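Local coordinates for mevalonate kinase, putative (Leishmania major, PDB 2HFS), which probably catalyses the ATP-dependent phosphorylation of (R)-mevalonate to (R)-5-phosphomevalonate in the pathway that leads to isopentenyl diphosphate and sterols, at residues V22-E27 / Q186-V191; D118-S123 / E137-S142; N159-A162 / L167-Y170. All coordinates share one frame; numbering follows the deposited sequence.

Interaction 1 (V22-E27 / Q186-V191); sequences VILFGE and QRLYLV
Val22 and Leu24 meet Leu190 and Leu188 in a buried, wholly apolar contact between two beta-sheets of the GHMP kinase fold. Strand 17-25 belongs to the mixed sheet that also holds strands 36-52 and 166-172, and strand 188-194 to the four-stranded antiparallel sheet. The two strands do not pair: their nearest CA atoms, those of Val22 and Leu190, stand 9.7 Å apart, and side chains alone bridge the interval. Val22 meets Leu190, and Leu24 meets Leu188, tip to tip through methyl groups. CD1 of Leu24 lies 3.9 Å from CD2 of Leu188. Leu24 stretches outward for this, its chi2 of -171° carrying CD1 on in an extended line, whereas the chi2 of Leu188, 28°, lies away from the staggered values. Behind the contact, Leu188 and Leu190 rest on Leu295 of strand 291-296. At the end of strand 17-25, Leu24 and Phe25 both face Ile37, a classic beta bulge; Phe25 packs against helices 216-239 and 242-258. At the other end of the contact, CG2 of Val22, set between its backbone N and carbonyl carbon, touches CD1 of Leu190 at 4.0 Å.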
loop_
_atom_site.group_PDB
_atom_site.type_symbol
_atom_site.label_atom_id
_atom_site.label_comp_id
_atom_site.label_asym_id
_atom_site.label_seq_id
_atom_site.Cartn_x
_atom_site.Cartn_y
_atom_site.Cartn_z
ATOM N N VAL A 22 -1.701 3.190 -1.014
ATOM C CA VAL A 22 -2.161 3.209 -2.408
ATOM C C VAL A 22 -1.136 3.956 -3.271
ATOM O O VAL A 22 -0.487 4.875 -2.804
ATOM C CB VAL A 22 -3.585 3.844 -2.613
ATOM C CG1 VAL A 22 -4.609 3.239 -1.652
ATOM C CG2 VAL A 22 -3.560 5.355 -2.467
ATOM N N ILE A 23 -0.992 3.555 -4.522
ATOM C CA ILE A 23 -0.160 4.326 -5.432
ATOM C C ILE A 23 -1.027 5.341 -6.162
ATOM O O ILE A 23 -1.952 4.974 -6.902
ATOM C CB ILE A 23 0.587 3.408 -6.406
ATOM C CG1 ILE A 23 1.444 2.406 -5.644
ATOM C CG2 ILE A 23 1.476 4.246 -7.308
ATOM C CD1 ILE A 23 1.747 1.156 -6.415
ATOM N N LEU A 24 -0.750 6.623 -5.929
ATOM C CA LEU A 24 -1.503 7.680 -6.572
ATOM C C LEU A 24 -1.026 7.904 -7.995
ATOM O O LEU A 24 -1.839 8.024 -8.909
ATOM C CB LEU A 24 -1.431 8.979 -5.771
ATOM C CG LEU A 24 -2.171 8.978 -4.435
ATOM C CD1 LEU A 24 -2.173 10.396 -3.924
ATOM C CD2 LEU A 24 -3.601 8.440 -4.593
ATOM N N PHE A 25 0.291 7.942 -8.167
ATOM C CA PHE A 25 0.911 8.074 -9.491
ATOM C C PHE A 25 2.093 7.161 -9.697
ATOM O O PHE A 25 2.908 6.987 -8.803
ATOM C CB PHE A 25 1.406 9.504 -9.721
ATOM C CG PHE A 25 0.297 10.521 -9.837
ATOM C CD1 PHE A 25 -0.209 10.870 -11.092
ATOM C CD2 PHE A 25 -0.236 11.121 -8.707
ATOM C CE1 PHE A 25 -1.222 11.785 -11.216
ATOM C CE2 PHE A 25 -1.266 12.062 -8.828
ATOM C CZ PHE A 25 -1.764 12.389 -10.087
ATOM N N GLY A 26 2.165 6.556 -10.879
ATOM C CA GLY A 26 3.426 6.084 -11.416
ATOM C C GLY A 26 3.784 4.618 -11.240
ATOM O O GLY A 26 4.923 4.245 -11.423
ATOM N N GLU A 27 2.806 3.785 -10.897
ATOM C CA GLU A 27 2.977 2.337 -11.011
ATOM C C GLU A 27 3.482 1.969 -12.412
ATOM O O GLU A 27 3.058 2.558 -13.424
ATOM C CB GLU A 27 1.680 1.583 -10.753
ATOM C CG GLU A 27 0.491 2.078 -11.553
ATOM C CD GLU A 27 -0.232 3.204 -10.826
ATOM O OE1 GLU A 27 -0.904 2.913 -9.802
ATOM O OE2 GLU A 27 -0.098 4.379 -11.241
ATOM N N GLN A 186 -3.730 19.549 2.844
ATOM C CA GLN A 186 -5.138 19.203 2.654
ATOM C C GLN A 186 -5.396 17.705 2.857
ATOM O O GLN A 186 -4.567 16.885 2.493
ATOM C CB GLN A 186 -5.567 19.586 1.236
ATOM C CG GLN A 186 -6.222 20.943 1.109
ATOM C CD GLN A 186 -6.701 21.185 -0.297
ATOM O OE1 GLN A 186 -7.902 21.122 -0.581
ATOM N NE2 GLN A 186 -5.763 21.427 -1.194
ATOM N N ARG A 187 -6.550 17.356 3.426
ATOM C CA ARG A 187 -6.983 15.947 3.500
ATOM C C ARG A 187 -7.330 15.427 2.092
ATOM O O ARG A 187 -7.929 16.152 1.296
ATOM C CB ARG A 187 -8.211 15.838 4.399
ATOM C CG ARG A 187 -8.405 14.524 5.116
ATOM C CD ARG A 187 -9.674 14.483 5.972
ATOM N NE ARG A 187 -9.611 15.367 7.145
ATOM C CZ ARG A 187 -10.632 15.634 7.963
ATOM N NH1 ARG A 187 -11.834 15.106 7.754
ATOM N NH2 ARG A 187 -10.452 16.445 8.999
ATOM N N LEU A 188 -6.957 14.187 1.802
ATOM C CA LEU A 188 -7.388 13.476 0.607
ATOM C C LEU A 188 -8.492 12.495 1.023
ATOM O O LEU A 188 -8.263 11.609 1.818
ATOM C CB LEU A 188 -6.216 12.673 0.019
ATOM C CG LEU A 188 -5.216 13.196 -1.008
ATOM C CD1 LEU A 188 -4.987 14.658 -0.982
ATOM C CD2 LEU A 188 -3.927 12.421 -1.098
ATOM N N TYR A 189 -9.672 12.682 0.453
ATOM C CA TYR A 189 -10.799 11.805 0.643
ATOM C C TYR A 189 -10.809 10.764 -0.494
ATOM O O TYR A 189 -11.121 11.097 -1.644
ATOM C CB TYR A 189 -12.096 12.624 0.678
ATOM C CG TYR A 189 -12.233 13.558 1.871
ATOM C CD1 TYR A 189 -11.975 14.924 1.748
ATOM C CD2 TYR A 189 -12.639 13.079 3.117
ATOM C CE1 TYR A 189 -12.099 15.789 2.841
ATOM C CE2 TYR A 189 -12.771 13.937 4.215
ATOM C CZ TYR A 189 -12.495 15.286 4.064
ATOM O OH TYR A 189 -12.619 16.135 5.148
ATOM N N LEU A 190 -10.430 9.519 -0.172
ATOM C CA LEU A 190 -10.275 8.455 -1.159
ATOM C C LEU A 190 -11.386 7.415 -1.120
ATOM O O LEU A 190 -11.864 7.031 -0.037
ATOM C CB LEU A 190 -8.914 7.749 -0.973
ATOM C CG LEU A 190 -7.639 8.595 -1.070
ATOM C CD1 LEU A 190 -6.376 7.746 -0.887
ATOM C CD2 LEU A 190 -7.589 9.315 -2.400
ATOM N N VAL A 191 -11.785 6.936 -2.301
ATOM C CA VAL A 191 -12.593 5.714 -2.372
ATOM C C VAL A 191 -11.675 4.697 -3.057
ATOM O O VAL A 191 -11.189 4.944 -4.151
ATOM C CB VAL A 191 -13.903 5.870 -3.194
ATOM C CG1 VAL A 191 -14.661 4.565 -3.197
ATOM C CG2 VAL A 191 -14.795 6.960 -2.614
#

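Interaction 2 (D118-S123 / E137-S142); sequences DVVAFS and EEVNLS
Ser123 and Ser142 supply the polar half of this helix-helix contact, and Val120 and Val139 the apolar half. The polar part is a short relay. The hydroxyl of Ser142 donates to OG of Ser123 across 2.8 Å, and Ser123 OG in turn donates to the carbonyl O of Val119, one turn back in its own helix, at 2.9 Å. With chi1 at -66°, Ser123 keeps OG beside its backbone N, close enough to that carbonyl for both to use it. Val119 O therefore accepts two bonds, from N and OG of Ser123, which arrive from opposite faces of its plane. The apolar part is made by two valines that cross at about a right angle, CG1 of Val120 meeting CG1 of Val139 at 4.1 Å. The helices come close here: the CA atoms of Ser123 and Val139 are 5.9 Å apart, and the axes of the two short segments 8.8 Å, at 131° between their directions. Val85 of helix 70-88 touches both serines, and Thr163 of helix 157-164 both valines. The relay implies that two buried hydroxyls are accommodated between helices of the N-terminal domain by bonding each other and a helix carbonyl.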
loop_
_atom_site.group_PDB
_atom_site.type_symbol
_atom_site.label_atom_id
_atom_site.label_comp_id
_atom_site.label_asym_id
_atom_site.label_seq_id
_atom_site.Cartn_x
_atom_site.Cartn_y
_atom_site.Cartn_z
ATOM N N ASP A 118 1.262 -5.347 8.124
ATOM C CA ASP A 118 1.449 -6.484 9.046
ATOM C C ASP A 118 2.855 -6.472 9.647
ATOM O O ASP A 118 2.998 -6.338 10.879
ATOM C CB ASP A 118 1.140 -7.786 8.296
ATOM C CG ASP A 118 1.256 -9.049 9.161
ATOM O OD1 ASP A 118 1.590 -8.981 10.365
ATOM O OD2 ASP A 118 1.009 -10.169 8.684
ATOM N N VAL A 119 3.889 -6.583 8.805
ATOM C CA VAL A 119 5.262 -6.650 9.333
ATOM C C VAL A 119 5.691 -5.344 9.992
ATOM O O VAL A 119 6.487 -5.376 10.917
ATOM C CB VAL A 119 6.345 -7.166 8.331
ATOM C CG1 VAL A 119 6.158 -8.664 8.067
ATOM C CG2 VAL A 119 6.347 -6.379 7.003
ATOM N N VAL A 120 5.136 -4.208 9.557
ATOM C CA VAL A 120 5.468 -2.952 10.229
ATOM C C VAL A 120 4.916 -2.963 11.654
ATOM O O VAL A 120 5.660 -2.747 12.616
ATOM C CB VAL A 120 4.999 -1.708 9.444
ATOM C CG1 VAL A 120 5.055 -0.457 10.305
ATOM C CG2 VAL A 120 5.869 -1.526 8.178
ATOM N N ALA A 121 3.620 -3.252 11.790
ATOM C CA ALA A 121 2.977 -3.273 13.107
ATOM C C ALA A 121 3.700 -4.238 14.054
ATOM O O ALA A 121 3.974 -3.902 15.221
ATOM C CB ALA A 121 1.502 -3.654 12.960
ATOM N N PHE A 122 4.035 -5.414 13.535
ATOM C CA PHE A 122 4.776 -6.447 14.269
ATOM C C PHE A 122 6.142 -5.951 14.771
ATOM O O PHE A 122 6.465 -6.124 15.947
ATOM C CB PHE A 122 4.928 -7.689 13.361
ATOM C CG PHE A 122 5.505 -8.904 14.050
ATOM C CD1 PHE A 122 5.230 -9.183 15.382
ATOM C CD2 PHE A 122 6.338 -9.770 13.337
ATOM C CE1 PHE A 122 5.780 -10.337 16.009
ATOM C CE2 PHE A 122 6.885 -10.917 13.939
ATOM C CZ PHE A 122 6.600 -11.201 15.273
ATOM N N SER A 123 6.935 -5.355 13.872
ATOM C CA SER A 123 8.236 -4.791 14.216
ATOM C C SER A 123 8.130 -3.764 15.330
ATOM O O SER A 123 8.945 -3.754 16.247
ATOM C CB SER A 123 8.880 -4.175 12.981
ATOM O OG SER A 123 9.173 -5.201 12.036
ATOM N N GLU A 137 13.643 4.325 10.632
ATOM C CA GLU A 137 14.543 3.647 9.704
ATOM C C GLU A 137 14.688 2.164 10.047
ATOM O O GLU A 137 14.558 1.305 9.169
ATOM C CB GLU A 137 15.892 4.366 9.668
ATOM C CG GLU A 137 16.918 3.760 8.731
ATOM C CD GLU A 137 18.198 4.583 8.620
ATOM O OE1 GLU A 137 19.032 4.245 7.744
ATOM O OE2 GLU A 137 18.376 5.564 9.383
ATOM N N GLU A 138 14.933 1.875 11.327
ATOM C CA GLU A 138 15.087 0.509 11.834
ATOM C C GLU A 138 13.819 -0.343 11.669
ATOM O O GLU A 138 13.881 -1.516 11.243
ATOM C CB GLU A 138 15.577 0.550 13.296
ATOM C CG GLU A 138 17.099 0.648 13.424
ATOM C CD GLU A 138 17.613 1.154 14.768
ATOM O OE1 GLU A 138 16.827 1.338 15.737
ATOM O OE2 GLU A 138 18.842 1.400 14.850
ATOM N N VAL A 139 12.664 0.242 11.987
ATOM C CA VAL A 139 11.366 -0.418 11.752
ATOM C C VAL A 139 11.170 -0.740 10.263
ATOM O O VAL A 139 10.795 -1.866 9.908
ATOM C CB VAL A 139 10.186 0.470 12.261
ATOM C CG1 VAL A 139 8.841 -0.127 11.852
ATOM C CG2 VAL A 139 10.262 0.608 13.775
ATOM N N ASN A 140 11.436 0.250 9.411
ATOM C CA ASN A 140 11.305 0.113 7.953
ATOM C C ASN A 140 12.163 -1.009 7.353
ATOM O O ASN A 140 11.684 -1.772 6.520
ATOM C CB ASN A 140 11.561 1.457 7.256
ATOM C CG ASN A 140 11.041 1.496 5.826
ATOM O OD1 ASN A 140 10.067 0.819 5.474
ATOM N ND2 ASN A 140 11.682 2.310 4.994
ATOM N N LEU A 141 13.404 -1.128 7.831
ATOM C CA LEU A 141 14.302 -2.219 7.477
ATOM C C LEU A 141 13.804 -3.568 7.952
ATOM O O LEU A 141 13.921 -4.570 7.239
ATOM C CB LEU A 141 15.696 -1.994 8.069
ATOM C CG LEU A 141 16.717 -3.005 7.534
ATOM C CD1 LEU A 141 17.111 -2.588 6.132
ATOM C CD2 LEU A 141 17.912 -3.084 8.455
ATOM N N SER A 142 13.272 -3.597 9.168
ATOM C CA SER A 142 12.742 -4.829 9.726
ATOM C C SER A 142 11.559 -5.276 8.860
ATOM O O SER A 142 11.456 -6.458 8.531
ATOM C CB SER A 142 12.311 -4.609 11.177
ATOM O OG SER A 142 11.917 -5.827 11.775
#

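Interaction 3 (N159-A162 / L167-Y170); sequences NTAA and LILY
Thr160 is the first residue of 159-162 to meet Ile168, whose CD1 makes every close approach in this contact. CG2 of Thr160 lies 4.2 Å from that methyl, and the carbonyl O of the same residue lies 3.8 Å from it, a van der Waals contact. The oxygen also hydrogen-bonds to the hydroxyl of Thr163, while OG1 of Thr160 bonds to the carbonyl of Gly156 and to Asn140, so the threonine offers its methyl to the strand and its hydroxyl to polar neighbours. At Ala161 the same methyl, CD1 of Ile168, comes to 3.7 Å from CA but remains 4.4 Å from CB. The methyl thus lies against the helix backbone itself, where the small alanine side chain does not hold it off. The arrangement is an example of helix-on-sheet packing in the GHMP kinase fold: helix 157-164 turns directly into strand 166-172, which pairs with strands 36-52 and 177-182, and the helix lies back against that strand. Ile168 bridges the gap because its chain is fully extended, chi2 at 180°, and Phe179 of strand 177-182 touches both it and Thr160. With Ala162 the helix turns its side chain away from the strand, and the backbone of Ala162 bonds to that of Tyr19 in strand 17-25.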
loop_
_atom_site.group_PDB
_atom_site.type_symbol
_atom_site.label_atom_id
_atom_site.label_comp_id
_atom_site.label_asym_id
_atom_site.label_seq_id
_atom_site.Cartn_x
_atom_site.Cartn_y
_atom_site.Cartn_z
ATOM N N ASN A 159 6.525 -1.085 2.584
ATOM C CA ASN A 159 7.040 -0.912 3.941
ATOM C C ASN A 159 7.287 0.545 4.295
ATOM O O ASN A 159 7.028 0.965 5.421
ATOM C CB ASN A 159 8.275 -1.777 4.246
ATOM C CG ASN A 159 9.326 -1.741 3.156
ATOM O OD1 ASN A 159 9.263 -2.512 2.184
ATOM N ND2 ASN A 159 10.340 -0.895 3.337
ATOM N N THR A 160 7.763 1.321 3.331
ATOM C CA THR A 160 8.074 2.711 3.618
ATOM C C THR A 160 6.776 3.495 3.899
ATOM O O THR A 160 6.700 4.280 4.851
ATOM C CB THR A 160 8.905 3.327 2.459
ATOM O OG1 THR A 160 10.166 2.637 2.347
ATOM C CG2 THR A 160 9.330 4.746 2.814
ATOM N N ALA A 161 5.738 3.275 3.092
ATOM C CA ALA A 161 4.439 3.898 3.347
ATOM C C ALA A 161 3.847 3.424 4.684
ATOM O O ALA A 161 3.314 4.216 5.466
ATOM C CB ALA A 161 3.456 3.560 2.204
ATOM N N ALA A 162 3.925 2.121 4.930
ATOM C CA ALA A 162 3.408 1.554 6.172
ATOM C C ALA A 162 4.124 2.097 7.431
ATOM O O ALA A 162 3.493 2.309 8.474
ATOM C CB ALA A 162 3.465 0.025 6.109
ATOM N N LEU A 167 2.144 11.260 2.174
ATOM C CA LEU A 167 2.530 11.164 0.777
ATOM C C LEU A 167 4.030 11.014 0.688
ATOM O O LEU A 167 4.773 11.594 1.494
ATOM C CB LEU A 167 2.079 12.389 -0.011
ATOM C CG LEU A 167 0.584 12.651 -0.133
ATOM C CD1 LEU A 167 0.369 13.840 -1.051
ATOM C CD2 LEU A 167 -0.211 11.436 -0.639
ATOM N N ILE A 168 4.463 10.228 -0.291
ATOM C CA ILE A 168 5.852 9.806 -0.414
ATOM C C ILE A 168 6.257 9.781 -1.876
ATOM O O ILE A 168 5.600 9.142 -2.700
ATOM C CB ILE A 168 6.048 8.421 0.234
ATOM C CG1 ILE A 168 5.788 8.522 1.744
ATOM C CG2 ILE A 168 7.451 7.829 -0.082
ATOM C CD1 ILE A 168 5.932 7.234 2.510
ATOM N N LEU A 169 7.354 10.474 -2.172
ATOM C CA LEU A 169 7.961 10.446 -3.493
ATOM C C LEU A 169 8.887 9.242 -3.583
ATOM O O LEU A 169 9.797 9.077 -2.759
ATOM C CB LEU A 169 8.729 11.748 -3.753
ATOM C CG LEU A 169 9.132 12.108 -5.188
ATOM C CD1 LEU A 169 7.894 12.414 -6.052
ATOM C CD2 LEU A 169 10.081 13.306 -5.156
ATOM N N TYR A 170 8.646 8.407 -4.590
ATOM C CA TYR A 170 9.296 7.109 -4.746
ATOM C C TYR A 170 9.931 7.022 -6.120
ATOM O O TYR A 170 9.259 7.185 -7.138
ATOM C CB TYR A 170 8.246 6.007 -4.512
ATOM C CG TYR A 170 8.415 4.620 -5.148
ATOM C CD1 TYR A 170 7.296 3.951 -5.649
ATOM C CD2 TYR A 170 9.643 3.958 -5.191
ATOM C CE1 TYR A 170 7.389 2.688 -6.202
ATOM C CE2 TYR A 170 9.751 2.676 -5.744
ATOM C CZ TYR A 170 8.613 2.052 -6.247
ATOM O OH TYR A 170 8.667 0.790 -6.807
#

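Overall arrangement
All three contacts are buried, yet their chemistry follows their place in the fold. Interactions 1 and 3 reach the same mixed sheet and rely on apolar packing; they touch through Leu167, whose CD2 lies against Leu188 and Leu24, so the strand of interaction 3 packs beside interaction 1. Interaction 2 joins two helices on the opposite side of the chain's centre from interaction 1, about 23 Å away between centres, and adds hydrogen-bonded hydroxyls to its valines. Interaction 3 stands between them: Asn140 of helix 136-146 bonds Asn159, and Val120 packs on Ala162. Along the chain, interactions 2 and 3 follow in series within the long loop that interaction 1 closes.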